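Local coordinates for protein subtilase cytotoxin subunit A (PDB 2IY9) that cleaves the host endoplasmic reticulum chaperone BiP as the subtilisin-like serine protease subunit of an AB5 toxin, inducing ER stress and eventually cell death, at residues K23-F27 and P252-I256. Residues are numbered along the deposited sequence; the frame is centred on the assembly and turned at random.
Sequences KPWYF and PGQNI
Trp25 reaches across to the loop at 252-256 and divides its indole between two jobs: the pyrrole nitrogen bonds to backbone carbonyls while the six-membered ring packs on Pro252. NE1 donates to Gln254 O at 3.0 Å, approaching nearly head-on to that carbonyl (C=O...N angle 167°). The oxygen sits 18° out of the indole plane, however, and the N-H is not straight on it. Asn255 O takes a second, weak bond from NE1 at 3.3 Å, lying in plane at the ring edge. The single N-H is thus shared between successive carbonyls, which together with the packing on Pro252 limits how the indole can turn. At the other end of the ring, CH2 rests 3.5 Å from Pro252 CB.

Tyr26 comes in beside it. Its CB sits over the rim of one face of the Trp25 indole and also touches Pro252 CB at 3.5 Å, so the proline is gripped by both residues. With CG between the backbone N and the carbonyl carbon (chi1 54°), the phenol ring is directed past the proline to Ile256. The side chains of Tyr26 and Ile256 meet at about a right angle: Ile256 CD1 lies 3.6 Å from Tyr26 CD2, and it also approaches the indole, 4.1 Å from Trp25 CZ2.

The polar ends of Gln254 and Asn255 are held elsewhere, both by Gln223, and Gln254 also by His233. Asn255 and Ile256 form a G1 beta bulge opposite Gly268, where the hairpin of strands 256-259 and 265-268 begins. Through Trp25 and Tyr26, helix 25-30 is joined to the loop that follows strand 249-252, an outermost strand of the subtilisin-like parallel sheet. Ile277 of helix 271-288, whose N-terminal end carries Ser272, assigned to the charge relay by inference, touches Tyr26, Pro252 and Ile256, and Leu96 of helix 84-98 touches Tyr26 and Ile256.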
ATOM      1  N   LYS A  23      13.674 -10.317  12.314  1.00 35.22           N
ATOM      2  CA  LYS A  23      12.192 -10.207  12.302  1.00 34.93           C
ATOM      3  C   LYS A  23      11.635 -11.150  11.188  1.00 33.53           C
ATOM      4  O   LYS A  23      12.140 -12.270  11.051  1.00 34.12           O
ATOM      5  CB  LYS A  23      11.816  -8.726  12.191  1.00 35.63           C
ATOM      6  CG  LYS A  23      12.506  -7.897  13.281  1.00 36.67           C
ATOM      7  CD  LYS A  23      12.325  -6.384  13.149  1.00 36.88           C
ATOM      8  CE  LYS A  23      12.802  -5.652  14.413  1.00 39.14           C
ATOM      9  NZ  LYS A  23      14.161  -6.083  14.887  1.00 40.90           N
ATOM     10  N   PRO A  24      10.586 -10.763  10.437  1.00 31.70           N
ATOM     11  CA  PRO A  24      10.332 -11.577   9.231  1.00 30.48           C
ATOM     12  C   PRO A  24      11.428 -11.493   8.168  1.00 28.91           C
ATOM     13  O   PRO A  24      12.221 -10.555   8.166  1.00 28.17           O
ATOM     14  CB  PRO A  24       9.025 -11.003   8.680  1.00 30.69           C
ATOM     15  CG  PRO A  24       8.871  -9.678   9.320  1.00 30.95           C
ATOM     16  CD  PRO A  24       9.554  -9.730  10.634  1.00 31.54           C
ATOM     17  N   TRP A  25      11.450 -12.479   7.269  1.00 27.91           N
ATOM     18  CA  TRP A  25      12.462 -12.571   6.214  1.00 26.86           C
ATOM     19  C   TRP A  25      12.669 -11.283   5.429  1.00 26.24           C
ATOM     20  O   TRP A  25      13.794 -10.957   5.050  1.00 26.52           O
ATOM     21  CB  TRP A  25      12.126 -13.722   5.256  1.00 26.83           C
ATOM     22  CG  TRP A  25      10.945 -13.494   4.327  1.00 25.69           C
ATOM     23  CD1 TRP A  25       9.663 -13.917   4.515  1.00 25.92           C
ATOM     24  CD2 TRP A  25      10.961 -12.816   3.054  1.00 25.78           C
ATOM     25  NE1 TRP A  25       8.876 -13.547   3.442  1.00 26.12           N
ATOM     26  CE2 TRP A  25       9.645 -12.865   2.536  1.00 25.08           C
ATOM     27  CE3 TRP A  25      11.957 -12.171   2.310  1.00 24.51           C
ATOM     28  CZ2 TRP A  25       9.298 -12.299   1.297  1.00 24.27           C
ATOM     29  CZ3 TRP A  25      11.607 -11.594   1.073  1.00 25.00           C
ATOM     30  CH2 TRP A  25      10.292 -11.678   0.581  1.00 24.79           C
ATOM     31  N   TYR A  26      11.588 -10.540   5.192  1.00 25.82           N
ATOM     32  CA  TYR A  26      11.667  -9.384   4.291  1.00 25.27           C
ATOM     33  C   TYR A  26      12.342  -8.139   4.862  1.00 25.46           C
ATOM     34  O   TYR A  26      12.718  -7.243   4.108  1.00 25.39           O
ATOM     35  CB  TYR A  26      10.298  -9.044   3.683  1.00 24.93           C
ATOM     36  CG  TYR A  26       9.171  -8.823   4.668  1.00 23.37           C
ATOM     37  CD1 TYR A  26       8.898  -7.548   5.176  1.00 23.07           C
ATOM     38  CD2 TYR A  26       8.360  -9.881   5.075  1.00 22.31           C
ATOM     39  CE1 TYR A  26       7.848  -7.339   6.069  1.00 23.37           C
ATOM     40  CE2 TYR A  26       7.292  -9.680   5.977  1.00 23.11           C
ATOM     41  CZ  TYR A  26       7.049  -8.406   6.461  1.00 23.74           C
ATOM     42  OH  TYR A  26       6.016  -8.191   7.347  1.00 23.82           O
ATOM     43  N   PHE A  27      12.524  -8.089   6.180  1.00 25.85           N
ATOM     44  CA  PHE A  27      13.247  -6.968   6.778  1.00 26.39           C
ATOM     45  C   PHE A  27      14.687  -6.879   6.252  1.00 26.54           C
ATOM     46  O   PHE A  27      15.083  -5.857   5.695  1.00 25.96           O
ATOM     47  CB  PHE A  27      13.193  -7.029   8.310  1.00 26.35           C
ATOM     48  CG  PHE A  27      11.952  -6.379   8.908  1.00 27.18           C
ATOM     49  CD1 PHE A  27      10.673  -6.701   8.450  1.00 27.71           C
ATOM     50  CD2 PHE A  27      12.066  -5.464   9.948  1.00 28.29           C
ATOM     51  CE1 PHE A  27       9.530  -6.100   9.008  1.00 27.37           C
ATOM     52  CE2 PHE A  27      10.928  -4.862  10.509  1.00 29.09           C
ATOM     53  CZ  PHE A  27       9.664  -5.182  10.035  1.00 26.90           C
ATOM     54  N   PRO A 252       8.293  -7.529  -1.410  1.00 23.12           N
ATOM     55  CA  PRO A 252       8.018  -8.799  -0.743  1.00 23.13           C
ATOM     56  C   PRO A 252       6.520  -9.116  -0.661  1.00 23.53           C
ATOM     57  O   PRO A 252       5.741  -8.314  -0.136  1.00 23.00           O
ATOM     58  CB  PRO A 252       8.604  -8.578   0.651  1.00 23.45           C
ATOM     59  CG  PRO A 252       9.812  -7.718   0.379  1.00 22.74           C
ATOM     60  CD  PRO A 252       9.375  -6.773  -0.735  1.00 22.88           C
ATOM     61  N   GLY A 253       6.130 -10.273  -1.199  1.00 23.36           N
ATOM     62  CA  GLY A 253       4.733 -10.680  -1.197  1.00 23.58           C
ATOM     63  C   GLY A 253       4.501 -12.180  -1.145  1.00 23.96           C
ATOM     64  O   GLY A 253       3.514 -12.669  -1.687  1.00 24.29           O
ATOM     65  N   GLN A 254       5.393 -12.900  -0.474  1.00 23.75           N
ATOM     66  CA  GLN A 254       5.219 -14.350  -0.265  1.00 24.60           C
ATOM     67  C   GLN A 254       5.594 -14.750   1.159  1.00 24.41           C
ATOM     68  O   GLN A 254       6.581 -14.251   1.694  1.00 24.01           O
ATOM     69  CB  GLN A 254       6.076 -15.124  -1.259  1.00 24.59           C
ATOM     70  CG  GLN A 254       5.758 -16.602  -1.335  1.00 27.27           C
ATOM     71  CD  GLN A 254       6.717 -17.315  -2.239  1.00 29.72           C
ATOM     72  OE1 GLN A 254       7.881 -17.496  -1.900  1.00 29.46           O
ATOM     73  NE2 GLN A 254       6.242 -17.707  -3.411  1.00 33.14           N
ATOM     74  N   ASN A 255       4.813 -15.657   1.760  1.00 24.92           N
ATOM     75  CA  ASN A 255       5.143 -16.193   3.082  1.00 25.70           C
ATOM     76  C   ASN A 255       5.166 -15.033   4.075  1.00 25.67           C
ATOM     77  O   ASN A 255       6.150 -14.817   4.782  1.00 25.40           O
ATOM     78  CB  ASN A 255       6.510 -16.905   3.037  1.00 25.95           C
ATOM     79  CG  ASN A 255       6.810 -17.696   4.299  1.00 28.82           C
ATOM     80  OD1 ASN A 255       5.895 -18.203   4.956  1.00 30.77           O
ATOM     81  ND2 ASN A 255       8.107 -17.834   4.631  1.00 30.42           N
ATOM     82  N   ILE A 256       4.089 -14.254   4.072  1.00 25.26           N
ATOM     83  CA  ILE A 256       3.997 -13.070   4.927  1.00 25.52           C
ATOM     84  C   ILE A 256       3.053 -13.335   6.103  1.00 25.47           C
ATOM     85  O   ILE A 256       1.878 -13.655   5.903  1.00 25.81           O
ATOM     86  CB  ILE A 256       3.493 -11.821   4.138  1.00 25.34           C
ATOM     87  CG1 ILE A 256       4.284 -11.593   2.830  1.00 24.64           C
ATOM     88  CG2 ILE A 256       3.451 -10.588   5.050  1.00 25.52           C
ATOM     89  CD1 ILE A 256       5.772 -11.141   2.992  1.00 26.42           C
TER